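Local coordinates for protein aminopeptidase (Trypanosoma brucei brucei, PDB 4EFD) that probably removes amino acids from the N-terminal ends of peptides, as a metal-dependent aminopeptidase of the M17 (leucine aminopeptidase) family, at residues A[319-324]-A[338-343]. Numbering follows the deposited sequence.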
loop_
_atom_site.group_PDB
_atom_site.type_symbol
_atom_site.label_atom_id
_atom_site.label_comp_id
_atom_site.label_asym_id
_atom_site.label_seq_id
_atom_site.Cartn_x
_atom_site.Cartn_y
_atom_site.Cartn_z
ATOM N N ALA A 319 -15.969 4.847 30.754
ATOM C CA ALA A 319 -17.082 5.797 30.769
ATOM C C ALA A 319 -18.310 5.215 31.467
ATOM O O ALA A 319 -18.968 5.893 32.255
ATOM C CB ALA A 319 -17.436 6.211 29.350
ATOM N N VAL A 320 -18.606 3.956 31.165
ATOM C CA VAL A 320 -19.741 3.250 31.751
ATOM C C VAL A 320 -19.530 2.991 33.247
ATOM O O VAL A 320 -20.477 3.055 34.035
ATOM C CB VAL A 320 -19.992 1.916 31.003
ATOM C CG1 VAL A 320 -20.932 1.023 31.774
ATOM C CG2 VAL A 320 -20.544 2.195 29.614
ATOM N N PHE A 321 -18.288 2.707 33.627
ATOM C CA PHE A 321 -17.940 2.456 35.025
ATOM C C PHE A 321 -18.022 3.724 35.876
ATOM O O PHE A 321 -18.577 3.703 36.973
ATOM C CB PHE A 321 -16.534 1.855 35.123
ATOM C CG PHE A 321 -16.046 1.675 36.532
ATOM C CD1 PHE A 321 -16.597 0.696 37.350
ATOM C CD2 PHE A 321 -15.033 2.481 37.040
ATOM C CE1 PHE A 321 -16.149 0.522 38.652
ATOM C CE2 PHE A 321 -14.578 2.313 38.345
ATOM C CZ PHE A 321 -15.137 1.331 39.151
ATOM N N CYS A 322 -17.469 4.820 35.368
ATOM C CA CYS A 322 -17.419 6.072 36.122
ATOM C C CYS A 322 -18.789 6.743 36.244
ATOM O O CYS A 322 -19.089 7.358 37.269
ATOM C CB CYS A 322 -16.401 7.030 35.498
ATOM S SG CYS A 322 -14.690 6.485 35.688
ATOM N N GLY A 323 -19.611 6.624 35.203
ATOM C CA GLY A 323 -20.995 7.099 35.250
ATOM C C GLY A 323 -21.815 6.360 36.295
ATOM O O GLY A 323 -22.661 6.952 36.967
ATOM N N PHE A 324 -21.561 5.060 36.427
ATOM C CA PHE A 324 -22.177 4.239 37.468
ATOM C C PHE A 324 -21.793 4.743 38.864
ATOM O O PHE A 324 -22.656 4.875 39.735
ATOM C CB PHE A 324 -21.754 2.777 37.291
ATOM C CG PHE A 324 -22.333 1.837 38.312
ATOM C CD1 PHE A 324 -23.519 1.162 38.058
ATOM C CD2 PHE A 324 -21.681 1.607 39.516
ATOM C CE1 PHE A 324 -24.051 0.282 38.993
ATOM C CE2 PHE A 324 -22.206 0.732 40.456
ATOM C CZ PHE A 324 -23.392 0.066 40.192
ATOM N N CYS A 338 -24.239 -2.283 35.408
ATOM C CA CYS A 338 -23.059 -1.878 34.652
ATOM C C CYS A 338 -22.148 -3.072 34.387
ATOM O O CYS A 338 -21.392 -3.492 35.263
ATOM C CB CYS A 338 -22.301 -0.786 35.405
ATOM S SG CYS A 338 -20.803 -0.228 34.578
ATOM N N THR A 339 -22.236 -3.614 33.172
ATOM C CA THR A 339 -21.442 -4.772 32.769
ATOM C C THR A 339 -20.188 -4.331 32.014
ATOM O O THR A 339 -20.280 -3.729 30.944
ATOM C CB THR A 339 -22.261 -5.726 31.880
ATOM O OG1 THR A 339 -23.437 -6.147 32.585
ATOM C CG2 THR A 339 -21.440 -6.948 31.498
ATOM N N LEU A 340 -19.023 -4.628 32.583
ATOM C CA LEU A 340 -17.746 -4.330 31.942
ATOM C C LEU A 340 -17.262 -5.563 31.187
ATOM O O LEU A 340 -17.004 -6.605 31.792
ATOM C CB LEU A 340 -16.701 -3.913 32.981
ATOM C CG LEU A 340 -17.078 -2.764 33.916
ATOM C CD1 LEU A 340 -15.991 -2.555 34.955
ATOM C CD2 LEU A 340 -17.325 -1.486 33.134
ATOM N N CYS A 341 -17.157 -5.443 29.866
ATOM C CA CYS A 341 -16.682 -6.537 29.020
ATOM C C CYS A 341 -15.161 -6.458 28.909
ATOM O O CYS A 341 -14.625 -5.728 28.074
ATOM C CB CYS A 341 -17.345 -6.467 27.642
ATOM S SG CYS A 341 -19.153 -6.370 27.713
ATOM N N LEU A 342 -14.474 -7.209 29.770
ATOM C CA LEU A 342 -13.025 -7.109 29.922
ATOM C C LEU A 342 -12.308 -8.338 29.375
ATOM O O LEU A 342 -12.617 -9.467 29.755
ATOM C CB LEU A 342 -12.663 -6.927 31.398
ATOM C CG LEU A 342 -13.271 -5.716 32.111
ATOM C CD1 LEU A 342 -12.873 -5.718 33.578
ATOM C CD2 LEU A 342 -12.852 -4.414 31.443
ATOM N N ALA A 343 -11.346 -8.106 28.486
ATOM C CA ALA A 343 -10.548 -9.182 27.904
ATOM C C ALA A 343 -9.291 -8.621 27.246
ATOM O O ALA A 343 -9.286 -7.490 26.763
ATOM C CB ALA A 343 -11.370 -9.957 26.888
#
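Cys338 sets its thiol against helix 319-324, between the side chains of Val320 and Phe324. Apolar contacts carry most of the interface. With Cys338 SG anti to the backbone N (chi1 179°), the sulfur reaches the helix backbone, 3.9 Å from Phe321 CA, and meets Val320 through the CG1 branch. Cysteine suits this place because it is small and only weakly polar, and a β-branched valine gives it a short, stiff partner. Further along, Leu340 slants across Phe321; its forked end lets two methyls touch, CD2 lying 4.0 Å from Phe321 CB and CD1 4.1 Å from Phe321 CD1.

The aromatic contact belongs to Phe324, whose broad apolar ring reaches Cys338 CB with CD1 at 3.5 Å. The sulfur itself stands 5.2 Å from the ring centroid, 42° off the normal, an oblique sulfur-aromatic approach. Phe239 meets the same ring edge-to-face.

Segments 319-324 and 338-343 run roughly antiparallel (154°): the chain turns back after helix 315-330 into strand 334-344, which is hydrogen-bonded through its backbone to strands 269-275 (Cys338 with Leu273) and 283-293 (Cys341 with Gly289). The chemistry implies a buried hydrophobic seam, held mainly by van der Waals packing.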